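Carbonic anhydrase (Coccomyxa sp. PA, PDB 3UCJ) probably catalyses the reversible hydration of carbon dioxide to hydrogencarbonate and a proton, as a zinc-dependent enzyme of the beta-carbonic anhydrase family. Local coordinates at residues Arg69-Asn77 / Asn157-Val165; Trp175-Ile186 / Glu197-Met205. All blocks are in the same frame, centred on the assembly; numbering follows the deposited sequence.

Contact 1: residues Arg69-Asn77 / Asn157-Val165. With AZM (5-acetamido-1,3,4-thiadiazole-2-sulfonamide), chain D.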
loop_
_atom_site.group_PDB
_atom_site.type_symbol
_atom_site.label_atom_id
_atom_site.label_comp_id
_atom_site.label_asym_id
_atom_site.label_seq_id
_atom_site.Cartn_x
_atom_site.Cartn_y
_atom_site.Cartn_z
ATOM N N ARG A 69 -0.611 -14.561 6.776
ATOM C CA ARG A 69 -1.542 -15.297 5.906
ATOM C C ARG A 69 -2.368 -14.220 5.203
ATOM O O ARG A 69 -2.810 -13.284 5.833
ATOM C CB ARG A 69 -2.489 -16.177 6.756
ATOM C CG ARG A 69 -1.772 -17.527 7.114
ATOM C CD ARG A 69 -2.706 -18.283 8.060
ATOM N NE ARG A 69 -3.949 -18.774 7.395
ATOM C CZ ARG A 69 -4.825 -19.574 7.976
ATOM N NH1 ARG A 69 -4.678 -19.988 9.260
ATOM N NH2 ARG A 69 -5.885 -19.910 7.310
ATOM N N ASN A 70 -2.404 -14.336 3.880
ATOM C CA ASN A 70 -3.206 -13.359 3.082
ATOM C C ASN A 70 -3.848 -14.119 1.926
ATOM O O ASN A 70 -3.538 -15.298 1.694
ATOM C CB ASN A 70 -2.262 -12.209 2.579
ATOM C CG ASN A 70 -1.182 -12.712 1.596
ATOM O OD1 ASN A 70 -1.457 -13.275 0.519
ATOM N ND2 ASN A 70 0.079 -12.444 1.935
ATOM N N VAL A 71 -4.752 -13.458 1.217
ATOM C CA VAL A 71 -5.404 -14.151 0.074
ATOM C C VAL A 71 -4.450 -14.493 -1.047
ATOM O O VAL A 71 -3.830 -13.619 -1.711
ATOM C CB VAL A 71 -6.614 -13.227 -0.441
ATOM C CG1 VAL A 71 -7.035 -13.701 -1.880
ATOM C CG2 VAL A 71 -7.730 -13.142 0.616
ATOM N N GLY A 72 -4.278 -15.802 -1.303
ATOM C CA GLY A 72 -3.302 -16.211 -2.295
ATOM C C GLY A 72 -1.835 -16.318 -1.875
ATOM O O GLY A 72 -1.027 -16.565 -2.714
ATOM N N ASN A 73 -1.455 -16.110 -0.590
ATOM C CA ASN A 73 -0.104 -16.311 -0.184
ATOM C C ASN A 73 0.912 -15.552 -1.022
ATOM O O ASN A 73 1.918 -16.055 -1.492
ATOM C CB ASN A 73 0.259 -17.826 0.041
ATOM C CG ASN A 73 0.032 -18.738 -1.173
ATOM O OD1 ASN A 73 -1.012 -19.430 -1.260
ATOM N ND2 ASN A 73 1.023 -18.842 -2.027
ATOM N N LEU A 74 0.636 -14.270 -1.178
ATOM C CA LEU A 74 1.407 -13.460 -2.082
ATOM C C LEU A 74 2.481 -12.663 -1.279
ATOM O O LEU A 74 2.227 -12.249 -0.177
ATOM C CB LEU A 74 0.484 -12.391 -2.660
ATOM C CG LEU A 74 -0.665 -13.017 -3.515
ATOM C CD1 LEU A 74 -1.334 -11.825 -4.161
ATOM C CD2 LEU A 74 -0.135 -13.851 -4.702
ATOM N N VAL A 75 3.582 -12.400 -1.931
ATOM C CA VAL A 75 4.709 -11.654 -1.312
ATOM C C VAL A 75 5.125 -10.575 -2.280
ATOM O O VAL A 75 5.612 -10.854 -3.408
ATOM C CB VAL A 75 5.904 -12.647 -1.101
ATOM C CG1 VAL A 75 7.192 -11.892 -0.543
ATOM C CG2 VAL A 75 5.475 -13.768 -0.222
ATOM N N SER A 76 4.995 -9.291 -1.876
ATOM C CA SER A 76 5.473 -8.264 -2.704
ATOM C C SER A 76 6.328 -7.317 -1.837
ATOM O O SER A 76 5.939 -7.033 -0.705
ATOM C CB SER A 76 4.245 -7.388 -3.141
ATOM O OG SER A 76 4.723 -6.210 -3.793
ATOM N N ASN A 77 7.387 -6.754 -2.447
ATOM C CA ASN A 77 8.263 -5.758 -1.763
ATOM C C ASN A 77 7.486 -4.515 -1.421
ATOM O O ASN A 77 7.833 -3.784 -0.443
ATOM C CB ASN A 77 9.344 -5.314 -2.718
ATOM C CG ASN A 77 10.436 -6.411 -2.987
ATOM O OD1 ASN A 77 10.561 -7.414 -2.269
ATOM N ND2 ASN A 77 11.190 -6.174 -4.039
ATOM N N ASN A 157 2.418 -20.231 -8.760
ATOM C CA ASN A 157 2.319 -19.123 -7.796
ATOM C C ASN A 157 3.308 -19.391 -6.635
ATOM O O ASN A 157 4.125 -18.492 -6.251
ATOM C CB ASN A 157 0.905 -18.952 -7.307
ATOM C CG ASN A 157 0.771 -17.674 -6.423
ATOM O OD1 ASN A 157 1.221 -16.591 -6.826
ATOM N ND2 ASN A 157 0.248 -17.852 -5.233
ATOM N N VAL A 158 3.289 -20.607 -6.090
ATOM C CA VAL A 158 4.340 -20.943 -5.075
ATOM C C VAL A 158 5.741 -20.587 -5.584
ATOM O O VAL A 158 6.560 -19.924 -4.879
ATOM C CB VAL A 158 4.273 -22.440 -4.610
ATOM C CG1 VAL A 158 5.464 -22.752 -3.638
ATOM C CG2 VAL A 158 2.937 -22.702 -3.913
ATOM N N GLU A 159 6.113 -21.090 -6.779
ATOM C CA GLU A 159 7.443 -20.797 -7.258
ATOM C C GLU A 159 7.733 -19.322 -7.341
ATOM O O GLU A 159 8.852 -18.878 -7.035
ATOM C CB GLU A 159 7.750 -21.471 -8.648
ATOM C CG GLU A 159 9.246 -21.163 -8.962
ATOM C CD GLU A 159 9.883 -21.918 -10.139
ATOM O OE1 GLU A 159 9.157 -22.734 -10.786
ATOM O OE2 GLU A 159 11.076 -21.610 -10.419
ATOM N N ALA A 160 6.773 -18.524 -7.836
ATOM C CA ALA A 160 7.029 -17.107 -7.983
ATOM C C ALA A 160 7.182 -16.476 -6.590
ATOM O O ALA A 160 7.987 -15.558 -6.449
ATOM C CB ALA A 160 5.804 -16.459 -8.673
ATOM N N GLN A 161 6.398 -16.943 -5.605
ATOM C CA GLN A 161 6.419 -16.283 -4.288
ATOM C C GLN A 161 7.710 -16.707 -3.585
ATOM O O GLN A 161 8.316 -15.901 -2.867
ATOM C CB GLN A 161 5.159 -16.545 -3.430
ATOM C CG GLN A 161 3.847 -16.120 -4.148
ATOM C CD GLN A 161 3.907 -14.711 -4.822
ATOM O OE1 GLN A 161 4.508 -13.759 -4.260
ATOM N NE2 GLN A 161 3.286 -14.580 -6.076
ATOM N N VAL A 162 8.195 -17.905 -3.877
ATOM C CA VAL A 162 9.546 -18.265 -3.364
ATOM C C VAL A 162 10.583 -17.377 -3.929
ATOM O O VAL A 162 11.486 -16.864 -3.172
ATOM C CB VAL A 162 9.891 -19.778 -3.631
ATOM C CG1 VAL A 162 11.416 -20.033 -3.447
ATOM C CG2 VAL A 162 9.046 -20.609 -2.728
ATOM N N PHE A 163 10.513 -17.105 -5.241
ATOM C CA PHE A 163 11.479 -16.170 -5.826
ATOM C C PHE A 163 11.365 -14.777 -5.182
ATOM O O PHE A 163 12.393 -14.092 -4.849
ATOM C CB PHE A 163 11.228 -16.044 -7.384
ATOM C CG PHE A 163 12.210 -15.138 -8.076
ATOM C CD1 PHE A 163 13.313 -15.710 -8.736
ATOM C CD2 PHE A 163 12.022 -13.751 -8.149
ATOM C CE1 PHE A 163 14.238 -14.936 -9.415
ATOM C CE2 PHE A 163 12.989 -12.895 -8.838
ATOM C CZ PHE A 163 14.115 -13.504 -9.459
ATOM N N ASN A 164 10.117 -14.340 -4.979
ATOM C CA ASN A 164 9.963 -12.997 -4.377
ATOM C C ASN A 164 10.577 -12.923 -2.954
ATOM O O ASN A 164 11.166 -11.914 -2.600
ATOM C CB ASN A 164 8.461 -12.622 -4.305
ATOM C CG ASN A 164 7.935 -12.275 -5.716
ATOM O OD1 ASN A 164 8.749 -11.989 -6.583
ATOM N ND2 ASN A 164 6.634 -12.462 -5.982
ATOM N N VAL A 165 10.415 -13.984 -2.184
ATOM C CA VAL A 165 10.984 -14.005 -0.811
ATOM C C VAL A 165 12.544 -13.973 -0.997
ATOM O O VAL A 165 13.247 -13.136 -0.369
ATOM C CB VAL A 165 10.530 -15.235 -0.053
ATOM C CG1 VAL A 165 11.424 -15.521 1.272
ATOM C CG2 VAL A 165 9.019 -15.155 0.368
HETATM C C1 AZM D . -9.987 -17.807 -1.911
HETATM C C2 AZM D . -11.166 -16.525 -3.586
HETATM C C3 AZM D . -11.214 -14.500 -4.845
HETATM C C4 AZM D . -12.068 -13.522 -5.631
HETATM N N1 AZM D . -8.045 -19.611 -1.091
HETATM N N2 AZM D . -11.624 -17.815 -3.457
HETATM N N3 AZM D . -10.915 -18.618 -2.419
HETATM N N4 AZM D . -11.689 -15.731 -4.646
HETATM O O1 AZM D . -9.569 -18.519 0.567
HETATM O O2 AZM D . -7.924 -17.288 -0.693
HETATM O O3 AZM D . -10.092 -14.189 -4.364
HETATM S S1 AZM D . -8.941 -18.389 -0.640
HETATM S S2 AZM D . -9.919 -16.128 -2.496
HETATM O O HOH W 1 -0.029 -20.733 -4.484
HETATM O O HOH W 2 10.595 -9.605 -3.822
#

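Contact 2: residues Trp175-Ile186 / Glu197-Met205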
loop_
_atom_site.group_PDB
_atom_site.type_symbol
_atom_site.label_atom_id
_atom_site.label_comp_id
_atom_site.label_asym_id
_atom_site.label_seq_id
_atom_site.Cartn_x
_atom_site.Cartn_y
_atom_site.Cartn_z
ATOM N N TRP A 175 21.287 -12.677 3.712
ATOM C CA TRP A 175 22.319 -13.458 3.013
ATOM C C TRP A 175 23.641 -12.666 2.875
ATOM O O TRP A 175 24.710 -13.236 3.089
ATOM C CB TRP A 175 21.826 -13.979 1.662
ATOM C CG TRP A 175 20.779 -15.089 1.754
ATOM C CD1 TRP A 175 20.469 -15.838 2.836
ATOM C CD2 TRP A 175 19.978 -15.600 0.659
ATOM N NE1 TRP A 175 19.526 -16.774 2.504
ATOM C CE2 TRP A 175 19.217 -16.650 1.167
ATOM C CE3 TRP A 175 19.887 -15.271 -0.718
ATOM C CZ2 TRP A 175 18.301 -17.363 0.381
ATOM C CZ3 TRP A 175 19.025 -16.018 -1.508
ATOM C CH2 TRP A 175 18.258 -17.044 -0.966
ATOM N N ALA A 176 23.600 -11.386 2.527
ATOM C CA ALA A 176 24.825 -10.628 2.338
ATOM C C ALA A 176 25.639 -10.501 3.620
ATOM O O ALA A 176 26.854 -10.222 3.523
ATOM C CB ALA A 176 24.586 -9.238 1.745
ATOM N N ARG A 177 24.999 -10.624 4.790
ATOM C CA ARG A 177 25.729 -10.520 6.072
ATOM C C ARG A 177 26.037 -11.893 6.650
ATOM O O ARG A 177 26.477 -12.020 7.796
ATOM C CB ARG A 177 24.997 -9.568 7.080
ATOM C CG ARG A 177 23.697 -10.142 7.712
ATOM C CD ARG A 177 22.914 -9.089 8.578
ATOM N NE ARG A 177 21.619 -9.624 9.009
ATOM C CZ ARG A 177 20.408 -9.203 8.516
ATOM N NH1 ARG A 177 20.314 -8.213 7.638
ATOM N NH2 ARG A 177 19.301 -9.784 8.957
ATOM N N GLY A 178 25.765 -12.931 5.858
ATOM C CA GLY A 178 26.030 -14.300 6.243
ATOM C C GLY A 178 25.117 -14.897 7.265
ATOM O O GLY A 178 25.476 -15.854 7.944
ATOM N N GLN A 179 23.902 -14.360 7.417
ATOM C CA GLN A 179 22.974 -14.973 8.306
ATOM C C GLN A 179 22.350 -16.162 7.635
ATOM O O GLN A 179 21.971 -16.073 6.458
ATOM C CB GLN A 179 21.897 -13.937 8.684
ATOM C CG GLN A 179 20.866 -14.440 9.620
ATOM C CD GLN A 179 19.867 -13.304 9.919
ATOM O OE1 GLN A 179 20.222 -12.131 9.936
ATOM N NE2 GLN A 179 18.662 -13.680 10.146
ATOM N N PRO A 180 22.300 -17.310 8.351
ATOM C CA PRO A 180 21.754 -18.520 7.804
ATOM C C PRO A 180 20.228 -18.368 7.701
ATOM O O PRO A 180 19.522 -18.090 8.696
ATOM C CB PRO A 180 22.051 -19.604 8.838
ATOM C CG PRO A 180 22.963 -18.977 9.880
ATOM C CD PRO A 180 22.808 -17.487 9.748
ATOM N N LEU A 181 19.739 -18.631 6.510
ATOM C CA LEU A 181 18.282 -18.418 6.252
ATOM C C LEU A 181 17.960 -19.303 5.079
ATOM O O LEU A 181 18.524 -19.136 4.047
ATOM C CB LEU A 181 18.090 -16.915 5.943
ATOM C CG LEU A 181 16.572 -16.481 5.860
ATOM C CD1 LEU A 181 15.748 -16.879 7.063
ATOM C CD2 LEU A 181 16.674 -14.977 5.645
ATOM N N SER A 182 17.025 -20.213 5.232
ATOM C CA SER A 182 16.558 -20.999 4.121
ATOM C C SER A 182 15.071 -20.659 3.718
ATOM O O SER A 182 14.300 -20.248 4.563
ATOM C CB SER A 182 16.632 -22.472 4.486
ATOM O OG SER A 182 15.745 -22.855 5.510
ATOM N N VAL A 183 14.721 -20.952 2.469
ATOM C CA VAL A 183 13.372 -20.599 1.892
ATOM C C VAL A 183 12.897 -21.873 1.202
ATOM O O VAL A 183 13.701 -22.578 0.536
ATOM C CB VAL A 183 13.520 -19.445 0.927
ATOM C CG1 VAL A 183 12.086 -19.017 0.367
ATOM C CG2 VAL A 183 14.220 -18.224 1.621
ATOM N N HIS A 184 11.664 -22.251 1.505
ATOM C CA HIS A 184 11.016 -23.491 1.072
ATOM C C HIS A 184 9.734 -23.294 0.328
ATOM O O HIS A 184 8.804 -22.630 0.868
ATOM C CB HIS A 184 10.741 -24.325 2.304
ATOM C CG HIS A 184 11.959 -24.476 3.178
ATOM N ND1 HIS A 184 12.833 -25.543 3.063
ATOM C CD2 HIS A 184 12.507 -23.633 4.094
ATOM C CE1 HIS A 184 13.824 -25.395 3.925
ATOM N NE2 HIS A 184 13.665 -24.239 4.552
ATOM N N GLY A 185 9.650 -23.840 -0.885
ATOM C CA GLY A 185 8.393 -23.840 -1.580
ATOM C C GLY A 185 7.594 -25.075 -1.290
ATOM O O GLY A 185 8.044 -26.182 -1.645
ATOM N N ILE A 186 6.448 -24.963 -0.634
ATOM C CA ILE A 186 5.627 -26.126 -0.331
ATOM C C ILE A 186 4.173 -25.884 -0.718
ATOM O O ILE A 186 3.744 -24.711 -1.004
ATOM C CB ILE A 186 5.707 -26.493 1.167
ATOM C CG1 ILE A 186 5.338 -25.266 2.063
ATOM C CG2 ILE A 186 7.077 -26.914 1.528
ATOM C CD1 ILE A 186 5.061 -25.664 3.576
ATOM N N GLU A 197 6.584 -31.047 -0.788
ATOM C CA GLU A 197 7.676 -30.165 -1.112
ATOM C C GLU A 197 7.803 -29.932 -2.621
ATOM O O GLU A 197 8.194 -30.843 -3.388
ATOM C CB GLU A 197 8.989 -30.660 -0.478
ATOM C CG GLU A 197 10.229 -29.792 -0.688
ATOM C CD GLU A 197 11.468 -30.386 -0.016
ATOM O OE1 GLU A 197 11.605 -31.627 -0.081
ATOM O OE2 GLU A 197 12.293 -29.674 0.599
ATOM N N LEU A 198 7.502 -28.707 -3.064
ATOM C CA LEU A 198 7.656 -28.339 -4.475
ATOM C C LEU A 198 9.027 -27.924 -4.872
ATOM O O LEU A 198 9.450 -28.178 -6.007
ATOM C CB LEU A 198 6.731 -27.165 -4.810
ATOM C CG LEU A 198 5.470 -27.320 -5.621
ATOM C CD1 LEU A 198 4.816 -28.784 -5.718
ATOM C CD2 LEU A 198 4.436 -26.166 -5.294
ATOM N N ILE A 199 9.720 -27.192 -4.006
ATOM C CA ILE A 199 11.051 -26.779 -4.314
ATOM C C ILE A 199 11.948 -27.118 -3.121
ATOM O O ILE A 199 11.565 -26.857 -1.975
ATOM C CB ILE A 199 11.163 -25.247 -4.589
ATOM C CG1 ILE A 199 10.081 -24.763 -5.591
ATOM C CG2 ILE A 199 12.568 -24.934 -5.052
ATOM C CD1 ILE A 199 10.069 -23.244 -5.691
ATOM N N LYS A 200 13.161 -27.648 -3.401
ATOM C CA LYS A 200 14.000 -28.124 -2.312
ATOM C C LYS A 200 14.530 -26.872 -1.598
ATOM O O LYS A 200 14.326 -25.740 -2.104
ATOM C CB LYS A 200 15.143 -29.020 -2.848
ATOM C CG LYS A 200 14.761 -30.502 -2.854
ATOM C CD LYS A 200 14.037 -30.857 -4.133
ATOM C CE LYS A 200 15.021 -31.248 -5.322
ATOM N NZ LYS A 200 14.917 -32.739 -5.701
ATOM N N PRO A 201 15.175 -27.035 -0.432
ATOM C CA PRO A 201 15.593 -25.851 0.312
ATOM C C PRO A 201 16.541 -24.959 -0.474
ATOM O O PRO A 201 17.426 -25.483 -1.206
ATOM C CB PRO A 201 16.300 -26.461 1.531
ATOM C CG PRO A 201 15.584 -27.763 1.757
ATOM C CD PRO A 201 15.359 -28.278 0.376
ATOM N N ILE A 202 16.391 -23.617 -0.330
ATOM C CA ILE A 202 17.240 -22.626 -0.949
ATOM C C ILE A 202 17.888 -21.896 0.192
ATOM O O ILE A 202 17.172 -21.265 1.010
ATOM C CB ILE A 202 16.438 -21.602 -1.840
ATOM C CG1 ILE A 202 15.857 -22.349 -3.063
ATOM C CG2 ILE A 202 17.383 -20.472 -2.338
ATOM C CD1 ILE A 202 14.716 -21.736 -3.798
ATOM N N THR A 203 19.222 -22.041 0.335
ATOM C CA THR A 203 19.889 -21.514 1.505
ATOM C C THR A 203 20.705 -20.368 1.077
ATOM O O THR A 203 21.374 -19.771 1.897
ATOM C CB THR A 203 20.889 -22.570 2.186
ATOM O OG1 THR A 203 21.836 -22.918 1.188
ATOM C CG2 THR A 203 20.173 -23.781 2.682
ATOM N N GLY A 204 20.703 -20.025 -0.200
ATOM C CA GLY A 204 21.454 -18.867 -0.670
ATOM C C GLY A 204 21.449 -18.800 -2.177
ATOM O O GLY A 204 20.730 -19.573 -2.812
ATOM N N MET A 205 22.229 -17.884 -2.733
ATOM C CA MET A 205 22.226 -17.610 -4.154
ATOM C C MET A 205 22.633 -18.860 -4.949
ATOM O O MET A 205 21.971 -19.214 -5.920
ATOM C CB MET A 205 23.156 -16.462 -4.510
ATOM C CG MET A 205 22.735 -15.096 -3.903
ATOM S SD MET A 205 21.130 -14.577 -4.742
ATOM C CE MET A 205 21.766 -14.084 -6.268
HETATM O O HOH W 3 21.595 -19.936 4.691
HETATM O O HOH W 4 12.563 -23.726 -1.785
HETATM O O HOH W 5 12.232 -27.006 0.766
#

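Contact 1: residues Arg69-Asn77 / Asn157-Val165
V75 and Q161 meet at the middle of this contact, where the loop leaving strand 65-70 runs along helix 146-167. The backbone N of V75 gives its hydrogen to Q161 OE1 at 2.9 Å, standing well above the plane of the amide. From the opposite face of that plane N164, one turn further along the helix, donates ND2 to the same oxygen at 3.0 Å. With CG anti to its carbonyl carbon and a bend at chi2 (-46°), the Q161 chain lays CG 3.3 Å from the carbonyl O of N73, an oxygen buried here with no polar partner in the model. At the other end of the amide NE2 donates to N157 OD1, and the CD2 methyl of L74 lies beside both amides. The isopropyl group of V75 points at the helix, its CG1 3.8 Å from V165 CG2. N157 ND2 donates in plane to the carbonyl O of G72 at 3.1 Å; a water accepts from this nitrogen and from N73 ND2. A type II turn from N70 to N73 is braced by N70, whose amide accepts from the N of L74 and donates to its O. A leucine in place of Q161 would probably leave the V75 N-H and the N164 amide without their shared acceptor and N157 OD1 without its donor. A chain of amides, N164 to Q161 to N157, its last two members buried, ties the helix to backbone atoms of a loop that brings V71 and G72 to the acetazolamide pocket, G72 lying close to the zinc ion.

Contact 2: residues Trp175-Ile186 / Glu197-Met205
E197 faces I186 in a non-hydrogen-bonded antiparallel pair, I186 CG2 lying 4.2 Å from E197 CA. The carboxylate of E197 reaches back through a water, which donates to OE2 and to the carbonyl O of I199 and sits in the ring plane of H184 beside ND1. At L198 and I199 the chain turns a corner, and both amide nitrogens are received by one acceptor, G185 O, at 2.9 Å from L198 N and 3.1 Å from I199 N, both from the same face of that carbonyl. Room beside G185 is tight: a CB position there falls 3.0 Å from I199 CD1. The carbonyl O of K200 lies, with V183 O, within reach of a second water that accepts from G185 N. The P201 ring then lies against the H184 imidazole, CB 3.6 Å from CE1, while NE2 of that imidazole shares a hydrogen bond with S182 OG. I202 forms the regular pair with V183: V183 N donates to I202 O at 2.9 Å and I202 N to V183 O at 3.0 Å. Its CG2, anti to the backbone N, touches W175 CH2. T203 O comes near W175 NE1 and takes a hydrogen from a water held by L181 N. G204, the N-cap of helix 205-211, sets CA over one face of the ring, 3.5 Å from the six-membered centroid in a CH-pi contact; the indole is held by NE1 donating to L181 O. M205 brings SD to the ring edge, a Met-aromatic contact. The hairpin packs I202 and V183 on helix 146-167, strand 182-186 bonds to strand 97-103 on its other side, and L9 of a second subunit lies against H184, I186 and E197.

In the fold
The two contacts lie about 14 Å apart, centre to centre; contact 1 includes helix 146-167, contact 2 packs against it, and both reach the same mixed sheet. They come in series along the chain: contact 1 closes at V165, and helix 169-176 then leads into contact 2. Contact 1 joins the helix to the loop beyond strand 65-70, outermost within this chain, whereas contact 2 builds the hairpin with strand 194-202, the opposite outermost strand of the chain's sheet. The helix bridges them: V162 and V165 pack on G185, V183 and I202, and V158 on I186. One helix therefore links the loop beside the zinc to that hairpin, and both contacts touch the same neighbouring subunit.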